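Local coordinates for protein glycine betaine/carnitine/choline ABC transporter (Staphylococcus aureus subsp. aureus Mu50, PDB 3O66) that probably binds glycine betaine, carnitine or choline and passes it to the membrane components of an ABC importer, at residues A[102-107]-A[225-230]; A[66-71]-A[108-113]; A[12-17]-A[52-57]. All coordinates share one frame; numbering follows the deposited sequence.

In the fold
The three contacts share one mixed sheet, in which strand 65-70 is the common member: it lies between strand 12-16 of interaction 3 and strand 222-227 of interaction 1. Interaction 2 touches both others. S66 N lies 2.8 Å from V225 O of interaction 1, on the next strand, and V68 O lies 3.0 Å from Q54 NE2 of interaction 3, on the helix packed against the sheet, both probable hydrogen bonds. Interactions 1 and 3 meet where F102 CZ packs 3.4 Å from H55 CE1. The centres stand 13 to 14 Å apart in every pair. Y70 of interaction 2 and L16 of interaction 3 each bring a side chain to about 4 Å from a bound triethylene glycol, probably from the crystallisation liquor.

Interaction 1: A[102-107]-A[225-230]; sequences FDQTFF and VATNEL
T105 and A226 join strands 104-106 and 225-227, which run antiparallel at 166°, by two backbone hydrogen bonds: T105 N to A226 O (2.9 Å) and A226 N to T105 O (3.1 Å). A third follows where the strands give way to loop and helix, N228 N donating to D103 O (2.8 Å). T105 keeps OG1 beside its own backbone N (chi1 -67°), from where the hydroxyl donates to N228 OD1 (2.6 Å), in the carbonyl plane and on a lone pair. The same amide makes a weak bond from ND2 to D103 OD1 (3.4 Å), so both of its ends are engaged. The D103 carboxylate, turned 75° from the amide, has its main partner in R232, and a water links its OD2 to E229 N. On one face of the sheet V225 CG2 comes obliquely onto F106 CD1 (3.5 Å). On the other, T105 CG2 sits 3.7 Å above the centre of the F107 ring, while A226 CB meets that ring at its edge, at CE2 (3.9 Å). An outermost strand pairing with an antiparallel strand that returns from late in the chain is characteristic of the type II periplasmic binding protein fold.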
loop_
_atom_site.group_PDB
_atom_site.type_symbol
_atom_site.label_atom_id
_atom_site.label_comp_id
_atom_site.label_asym_id
_atom_site.label_seq_id
_atom_site.Cartn_x
_atom_site.Cartn_y
_atom_site.Cartn_z
ATOM N N PHE A 102 -10.934 -1.527 19.024
ATOM C CA PHE A 102 -9.948 -0.477 19.304
ATOM C C PHE A 102 -10.506 0.943 19.329
ATOM O O PHE A 102 -9.722 1.906 19.490
ATOM C CB PHE A 102 -8.854 -0.502 18.218
ATOM C CG PHE A 102 -8.222 -1.854 17.996
ATOM C CD1 PHE A 102 -7.710 -2.585 19.062
ATOM C CD2 PHE A 102 -8.087 -2.355 16.700
ATOM C CE1 PHE A 102 -7.097 -3.837 18.849
ATOM C CE2 PHE A 102 -7.474 -3.570 16.467
ATOM C CZ PHE A 102 -6.977 -4.323 17.547
ATOM N N ASP A 103 -11.821 1.096 19.127
ATOM C CA ASP A 103 -12.436 2.429 19.093
ATOM C C ASP A 103 -11.723 3.346 18.082
ATOM O O ASP A 103 -11.352 4.503 18.393
ATOM C CB ASP A 103 -12.441 3.071 20.494
ATOM C CG ASP A 103 -13.246 4.364 20.538
ATOM O OD1 ASP A 103 -14.281 4.439 19.826
ATOM O OD2 ASP A 103 -12.848 5.288 21.298
ATOM N N GLN A 104 -11.497 2.795 16.887
ATOM C CA GLN A 104 -10.796 3.515 15.816
ATOM C C GLN A 104 -11.570 3.410 14.514
ATOM O O GLN A 104 -12.275 2.424 14.255
ATOM C CB GLN A 104 -9.390 2.970 15.599
ATOM C CG GLN A 104 -8.431 3.190 16.791
ATOM C CD GLN A 104 -7.112 2.433 16.642
ATOM O OE1 GLN A 104 -6.798 1.909 15.570
ATOM N NE2 GLN A 104 -6.347 2.355 17.733
ATOM N N THR A 105 -11.395 4.431 13.681
ATOM C CA THR A 105 -11.982 4.448 12.364
ATOM C C THR A 105 -10.902 4.058 11.360
ATOM O O THR A 105 -9.879 4.773 11.197
ATOM C CB THR A 105 -12.570 5.823 12.052
ATOM O OG1 THR A 105 -13.698 6.049 12.913
ATOM C CG2 THR A 105 -13.002 5.929 10.571
ATOM N N PHE A 106 -11.117 2.925 10.706
ATOM C CA PHE A 106 -10.261 2.525 9.581
ATOM C C PHE A 106 -10.996 3.077 8.355
ATOM O O PHE A 106 -12.057 2.569 8.012
ATOM C CB PHE A 106 -10.108 0.978 9.561
ATOM C CG PHE A 106 -8.988 0.461 8.685
ATOM C CD1 PHE A 106 -7.861 -0.134 9.261
ATOM C CD2 PHE A 106 -9.080 0.528 7.288
ATOM C CE1 PHE A 106 -6.817 -0.633 8.465
ATOM C CE2 PHE A 106 -8.063 0.013 6.479
ATOM C CZ PHE A 106 -6.923 -0.567 7.080
ATOM N N PHE A 107 -10.447 4.127 7.718
ATOM C CA PHE A 107 -11.178 4.852 6.649
ATOM C C PHE A 107 -11.351 4.012 5.403
ATOM O O PHE A 107 -10.661 2.990 5.216
ATOM C CB PHE A 107 -10.495 6.183 6.312
ATOM C CG PHE A 107 -10.722 7.249 7.357
ATOM C CD1 PHE A 107 -11.693 8.238 7.156
ATOM C CD2 PHE A 107 -9.999 7.234 8.550
ATOM C CE1 PHE A 107 -11.923 9.217 8.123
ATOM C CE2 PHE A 107 -10.219 8.203 9.537
ATOM C CZ PHE A 107 -11.171 9.196 9.320
ATOM N N VAL A 225 -6.007 5.544 9.364
ATOM C CA VAL A 225 -6.693 5.191 10.630
ATOM C C VAL A 225 -6.583 6.383 11.580
ATOM O O VAL A 225 -5.553 7.047 11.634
ATOM C CB VAL A 225 -6.076 3.920 11.256
ATOM C CG1 VAL A 225 -6.706 3.589 12.686
ATOM C CG2 VAL A 225 -6.226 2.737 10.285
ATOM N N ALA A 226 -7.654 6.661 12.316
ATOM C CA ALA A 226 -7.637 7.682 13.350
ATOM C C ALA A 226 -8.361 7.087 14.566
ATOM O O ALA A 226 -9.305 6.289 14.414
ATOM C CB ALA A 226 -8.319 8.956 12.876
ATOM N N THR A 227 -7.926 7.448 15.771
ATOM C CA THR A 227 -8.705 7.052 16.970
ATOM C C THR A 227 -10.000 7.833 17.014
ATOM O O THR A 227 -10.075 9.008 16.571
ATOM C CB THR A 227 -7.938 7.294 18.268
ATOM O OG1 THR A 227 -7.724 8.704 18.429
ATOM C CG2 THR A 227 -6.610 6.538 18.242
ATOM N N ASN A 228 -11.045 7.196 17.515
ATOM C CA ASN A 228 -12.318 7.894 17.646
ATOM C C ASN A 228 -12.304 8.945 18.770
ATOM O O ASN A 228 -13.063 9.931 18.722
ATOM C CB ASN A 228 -13.490 6.888 17.735
ATOM C CG ASN A 228 -13.684 6.152 16.414
ATOM O OD1 ASN A 228 -13.308 6.671 15.359
ATOM N ND2 ASN A 228 -14.238 4.947 16.460
ATOM N N GLU A 229 -11.398 8.774 19.734
ATOM C CA GLU A 229 -11.165 9.816 20.748
ATOM C C GLU A 229 -10.794 11.135 20.041
ATOM O O GLU A 229 -11.354 12.180 20.359
ATOM C CB GLU A 229 -10.081 9.408 21.759
ATOM C CG GLU A 229 -9.784 10.495 22.816
ATOM C CD GLU A 229 -8.638 10.135 23.782
ATOM O OE1 GLU A 229 -7.816 9.250 23.454
ATOM O OE2 GLU A 229 -8.550 10.761 24.872
ATOM N N LEU A 230 -9.875 11.073 19.073
ATOM C CA LEU A 230 -9.472 12.275 18.326
ATOM C C LEU A 230 -10.631 12.814 17.486
ATOM O O LEU A 230 -10.884 14.050 17.440
ATOM C CB LEU A 230 -8.258 11.987 17.413
ATOM C CG LEU A 230 -7.936 13.097 16.405
ATOM C CD1 LEU A 230 -7.470 14.382 17.117
ATOM C CD2 LEU A 230 -6.890 12.626 15.407
HETATM O O HOH W 1 -10.070 6.157 20.740
#

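Interaction 2: A[66-71]-A[108-113]; sequences SGVRYN and DSYGFA
Y110 and G67 are joined by the one hydrogen bond of this contact. The phenol OH donates to G67 O (2.6 Å), approaching in the carbonyl plane with a C=O...donor angle of 159°, and the carbonyl oxygen in turn lies in the plane of the ring at its edge. G67 is where strand 65-70 turns a corner, so the bond satisfies a buried backbone oxygen at a bend.

The remaining contact across the segments is apolar and rather loose, made by side chains of the strand beyond the corner. V68 carries most of it through CG2, the branch lying anti to its backbone N. That methyl meets the Y110 ring at the edge, 4.3 Å from CE2, and also approaches F112 CZ (4.2 Å), the V68 and F112 side chains crossing at about a right angle. F112 turns CG between its backbone N and carbonyl carbon (chi1 67°), a rotation that brings its CE1 up to the edge of the Y70 ring at CE1 (4.4 Å).

Side-chain hydrogen bonds also form within each segment. S109 OG accepts from G111 N (3.0 Å), an ST turn, and at the positive phi of G111 (122°) a CB would jam against the carbonyl O of Y110, which calls for glycine here. In the strand, R69 NH1 donates to S66 OG (3.1 Å), nearly in the guanidinium plane.

Segment 108-113 belongs to the connection from strand 104-106 of one sheet to strand 116-120 of the other, consistent with a hinge crossing between the two lobes of a binding protein. Helix 19-35 covers Y110 and F112 through I24, with E20 of that helix bonded to Y70 OH, while A222 and A224 of strand 222-227 pack against F112 and Y110 respectively.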
loop_
_atom_site.group_PDB
_atom_site.type_symbol
_atom_site.label_atom_id
_atom_site.label_comp_id
_atom_site.label_asym_id
_atom_site.label_seq_id
_atom_site.Cartn_x
_atom_site.Cartn_y
_atom_site.Cartn_z
ATOM N N SER A 66 -2.756 7.002 11.971
ATOM C CA SER A 66 -1.774 6.324 11.121
ATOM C C SER A 66 -1.982 6.820 9.688
ATOM O O SER A 66 -3.100 6.740 9.166
ATOM C CB SER A 66 -1.961 4.808 11.174
ATOM O OG SER A 66 -1.589 4.283 12.452
ATOM N N GLY A 67 -0.918 7.303 9.039
ATOM C CA GLY A 67 -1.060 7.853 7.682
ATOM C C GLY A 67 -1.575 6.784 6.725
ATOM O O GLY A 67 -2.509 7.023 5.938
ATOM N N VAL A 68 -0.992 5.589 6.809
ATOM C CA VAL A 68 -1.376 4.497 5.914
ATOM C C VAL A 68 -1.289 3.162 6.647
ATOM O O VAL A 68 -0.313 2.880 7.356
ATOM C CB VAL A 68 -0.563 4.498 4.556
ATOM C CG1 VAL A 68 0.878 4.201 4.794
ATOM C CG2 VAL A 68 -1.169 3.516 3.550
ATOM N N ARG A 69 -2.373 2.401 6.518
ATOM C CA ARG A 69 -2.489 1.073 7.029
ATOM C C ARG A 69 -3.059 0.245 5.909
ATOM O O ARG A 69 -3.785 0.766 5.064
ATOM C CB ARG A 69 -3.430 1.094 8.274
ATOM C CG ARG A 69 -2.834 1.961 9.449
ATOM C CD ARG A 69 -1.673 1.254 10.209
ATOM N NE ARG A 69 -2.193 0.150 11.040
ATOM C CZ ARG A 69 -2.715 0.287 12.269
ATOM N NH1 ARG A 69 -2.754 1.469 12.877
ATOM N NH2 ARG A 69 -3.194 -0.777 12.914
ATOM N N TYR A 70 -2.756 -1.049 5.896
ATOM C CA TYR A 70 -3.229 -1.894 4.814
ATOM C C TYR A 70 -4.179 -2.924 5.374
ATOM O O TYR A 70 -3.809 -3.598 6.331
ATOM C CB TYR A 70 -2.044 -2.552 4.132
ATOM C CG TYR A 70 -1.025 -1.509 3.757
ATOM C CD1 TYR A 70 -1.104 -0.857 2.532
ATOM C CD2 TYR A 70 0.005 -1.163 4.644
ATOM C CE1 TYR A 70 -0.192 0.104 2.182
ATOM C CE2 TYR A 70 0.952 -0.181 4.306
ATOM C CZ TYR A 70 0.836 0.448 3.064
ATOM O OH TYR A 70 1.730 1.418 2.689
ATOM N N ASN A 71 -5.381 -3.050 4.791
ATOM C CA ASN A 71 -6.420 -3.849 5.485
ATOM C C ASN A 71 -6.073 -5.328 5.724
ATOM O O ASN A 71 -6.294 -5.834 6.818
ATOM C CB ASN A 71 -7.846 -3.633 4.956
ATOM C CG ASN A 71 -8.038 -4.055 3.490
ATOM O OD1 ASN A 71 -7.106 -4.506 2.784
ATOM N ND2 ASN A 71 -9.274 -3.880 3.019
ATOM N N ASP A 108 -12.322 4.400 4.583
ATOM C CA ASP A 108 -12.401 3.888 3.213
ATOM C C ASP A 108 -11.046 4.134 2.530
ATOM O O ASP A 108 -10.341 5.061 2.882
ATOM C CB ASP A 108 -13.514 4.563 2.426
ATOM C CG ASP A 108 -14.915 4.081 2.832
ATOM O OD1 ASP A 108 -15.055 3.096 3.588
ATOM O OD2 ASP A 108 -15.887 4.704 2.375
ATOM N N SER A 109 -10.698 3.297 1.557
ATOM C CA SER A 109 -9.379 3.348 0.961
ATOM C C SER A 109 -9.047 4.617 0.223
ATOM O O SER A 109 -9.922 5.263 -0.408
ATOM C CB SER A 109 -9.158 2.134 0.040
ATOM O OG SER A 109 -7.875 2.184 -0.596
ATOM N N TYR A 110 -7.783 4.992 0.318
ATOM C CA TYR A 110 -7.216 6.027 -0.565
ATOM C C TYR A 110 -7.471 5.765 -2.065
ATOM O O TYR A 110 -7.509 6.704 -2.865
ATOM C CB TYR A 110 -5.721 6.122 -0.340
ATOM C CG TYR A 110 -5.353 6.731 0.989
ATOM C CD1 TYR A 110 -5.783 8.015 1.326
ATOM C CD2 TYR A 110 -4.550 6.023 1.894
ATOM C CE1 TYR A 110 -5.432 8.577 2.532
ATOM C CE2 TYR A 110 -4.190 6.556 3.123
ATOM C CZ TYR A 110 -4.638 7.834 3.433
ATOM O OH TYR A 110 -4.279 8.375 4.624
ATOM N N GLY A 111 -7.585 4.485 -2.428
ATOM C CA GLY A 111 -7.880 4.091 -3.811
ATOM C C GLY A 111 -6.813 3.183 -4.400
ATOM O O GLY A 111 -6.939 2.721 -5.536
ATOM N N PHE A 112 -5.774 2.893 -3.617
ATOM C CA PHE A 112 -4.754 1.941 -4.044
ATOM C C PHE A 112 -4.630 0.748 -3.070
ATOM O O PHE A 112 -5.079 0.813 -1.929
ATOM C CB PHE A 112 -3.379 2.639 -4.223
ATOM C CG PHE A 112 -2.745 3.148 -2.928
ATOM C CD1 PHE A 112 -1.827 2.357 -2.223
ATOM C CD2 PHE A 112 -3.027 4.427 -2.446
ATOM C CE1 PHE A 112 -1.218 2.816 -1.063
ATOM C CE2 PHE A 112 -2.434 4.909 -1.269
ATOM C CZ PHE A 112 -1.511 4.112 -0.576
ATOM N N ALA A 113 -4.032 -0.333 -3.578
ATOM C CA ALA A 113 -3.590 -1.487 -2.790
ATOM C C ALA A 113 -2.077 -1.702 -2.973
ATOM O O ALA A 113 -1.550 -1.559 -4.092
ATOM C CB ALA A 113 -4.365 -2.726 -3.191
#

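Interaction 3: A[12-17]-A[52-57]; sequences KITALS and TIQHNA
Q54 and T14 approach obliquely, the glutamine of helix 52-57 reaching across to the strand with its chain extended beyond CG. T14 OG1 donates to Q54 OE1 at 2.5 Å, the donor tilted 27° from the amide's carbonyl plane. The hydroxyl is put there by a torsion that holds OG1 between the backbone N and carbonyl carbon of T14 (chi1 67°), and S66 OG is its second partner. The other branch of T14, CG2, turns to the helix surface and packs against A57 CB (3.8 Å). One threonine thus offers a polar and an apolar branch to residues three apart on the helix. The setting is an alpha/beta layer: helix 51-60 connects strands 43-48 and 65-70 in a beta-alpha-beta crossover, passing over strand 12-16 between them, and the axes of 52-57 and 12-16 run antiparallel at 167°. Q54 NE2 donates to S51 OG and to V68 O of strand 65-70, so the amide is held at both its oxygen and its nitrogen and its rotation is fixed. L16 meets Q54 differently, its side chain at about a right angle to the glutamine. L16 CD2 lies against the amide at NE2 (3.7 Å) and against the aliphatic Q54 CG (3.7 Å).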
loop_
_atom_site.group_PDB
_atom_site.type_symbol
_atom_site.label_atom_id
_atom_site.label_comp_id
_atom_site.label_asym_id
_atom_site.label_seq_id
_atom_site.Cartn_x
_atom_site.Cartn_y
_atom_site.Cartn_z
ATOM N N LYS A 12 -0.771 13.542 16.175
ATOM C CA LYS A 12 0.459 12.892 15.810
ATOM C C LYS A 12 0.136 11.709 14.893
ATOM O O LYS A 12 -0.734 10.887 15.204
ATOM C CB LYS A 12 1.201 12.435 17.062
ATOM C CG LYS A 12 1.737 13.587 17.925
ATOM C CD LYS A 12 2.094 13.063 19.313
ATOM C CE LYS A 12 2.611 14.163 20.228
ATOM N NZ LYS A 12 4.077 14.347 20.004
ATOM N N ILE A 13 0.847 11.656 13.773
ATOM C CA ILE A 13 0.592 10.728 12.691
ATOM C C ILE A 13 1.760 9.743 12.583
ATOM O O ILE A 13 2.927 10.140 12.316
ATOM C CB ILE A 13 0.464 11.477 11.328
ATOM C CG1 ILE A 13 -0.571 12.612 11.429
ATOM C CG2 ILE A 13 0.194 10.474 10.186
ATOM C CD1 ILE A 13 -0.626 13.572 10.217
ATOM N N THR A 14 1.461 8.460 12.726
ATOM C CA THR A 14 2.520 7.480 12.609
ATOM C C THR A 14 2.901 7.291 11.142
ATOM O O THR A 14 2.016 7.281 10.236
ATOM C CB THR A 14 2.124 6.111 13.144
ATOM O OG1 THR A 14 1.109 5.565 12.287
ATOM C CG2 THR A 14 1.633 6.200 14.554
ATOM N N ALA A 15 4.204 7.150 10.911
ATOM C CA ALA A 15 4.698 6.858 9.575
ATOM C C ALA A 15 5.774 5.797 9.625
ATOM O O ALA A 15 6.602 5.772 10.576
ATOM C CB ALA A 15 5.219 8.106 8.934
ATOM N N LEU A 16 5.762 4.918 8.614
ATOM C CA LEU A 16 6.772 3.890 8.438
ATOM C C LEU A 16 7.985 4.577 7.811
ATOM O O LEU A 16 7.894 5.737 7.397
ATOM C CB LEU A 16 6.261 2.761 7.490
ATOM C CG LEU A 16 4.985 2.011 7.903
ATOM C CD1 LEU A 16 4.540 1.076 6.782
ATOM C CD2 LEU A 16 5.179 1.239 9.232
ATOM N N SER A 17 9.109 3.875 7.724
ATOM C CA SER A 17 10.272 4.392 6.978
ATOM C C SER A 17 10.145 4.371 5.445
ATOM O O SER A 17 11.071 4.811 4.735
ATOM C CB SER A 17 11.592 3.713 7.440
ATOM O OG SER A 17 11.436 2.300 7.483
ATOM N N THR A 52 2.615 -3.183 13.139
ATOM C CA THR A 52 2.508 -3.491 14.564
ATOM C C THR A 52 2.970 -2.286 15.408
ATOM O O THR A 52 2.324 -1.916 16.408
ATOM C CB THR A 52 3.255 -4.783 14.942
ATOM O OG1 THR A 52 2.686 -5.868 14.207
ATOM C CG2 THR A 52 3.133 -5.083 16.435
ATOM N N ILE A 53 4.070 -1.665 15.002
ATOM C CA ILE A 53 4.579 -0.500 15.736
ATOM C C ILE A 53 3.587 0.672 15.588
ATOM O O ILE A 53 3.327 1.395 16.556
ATOM C CB ILE A 53 6.045 -0.090 15.302
ATOM C CG1 ILE A 53 6.997 -1.311 15.261
ATOM C CG2 ILE A 53 6.614 1.049 16.161
ATOM C CD1 ILE A 53 7.197 -2.071 16.530
ATOM N N GLN A 54 3.016 0.843 14.392
ATOM C CA GLN A 54 2.023 1.901 14.189
ATOM C C GLN A 54 0.846 1.672 15.104
ATOM O O GLN A 54 0.385 2.610 15.732
ATOM C CB GLN A 54 1.510 1.945 12.745
ATOM C CG GLN A 54 2.569 2.287 11.709
ATOM C CD GLN A 54 1.918 2.838 10.457
ATOM O OE1 GLN A 54 1.698 4.046 10.340
ATOM N NE2 GLN A 54 1.605 1.952 9.518
ATOM N N HIS A 55 0.353 0.419 15.134
ATOM C CA HIS A 55 -0.826 0.040 15.906
ATOM C C HIS A 55 -0.615 0.299 17.391
ATOM O O HIS A 55 -1.480 0.888 18.065
ATOM C CB HIS A 55 -1.146 -1.439 15.689
ATOM C CG HIS A 55 -2.302 -1.932 16.507
ATOM N ND1 HIS A 55 -3.594 -1.469 16.323
ATOM C CD2 HIS A 55 -2.365 -2.843 17.506
ATOM C CE1 HIS A 55 -4.398 -2.076 17.180
ATOM N NE2 HIS A 55 -3.679 -2.911 17.911
ATOM N N ASN A 56 0.524 -0.169 17.897
ATOM C CA ASN A 56 0.853 -0.024 19.293
ATOM C C ASN A 56 0.943 1.444 19.691
ATOM O O ASN A 56 0.474 1.807 20.777
ATOM C CB ASN A 56 2.108 -0.833 19.662
ATOM C CG ASN A 56 1.849 -2.330 19.650
ATOM O OD1 ASN A 56 0.732 -2.784 19.949
ATOM N ND2 ASN A 56 2.882 -3.111 19.348
ATOM N N ALA A 57 1.494 2.288 18.819
ATOM C CA ALA A 57 1.470 3.719 19.076
ATOM C C ALA A 57 0.043 4.273 19.302
ATOM O O ALA A 57 -0.174 5.056 20.221
ATOM C CB ALA A 57 2.178 4.502 17.953
#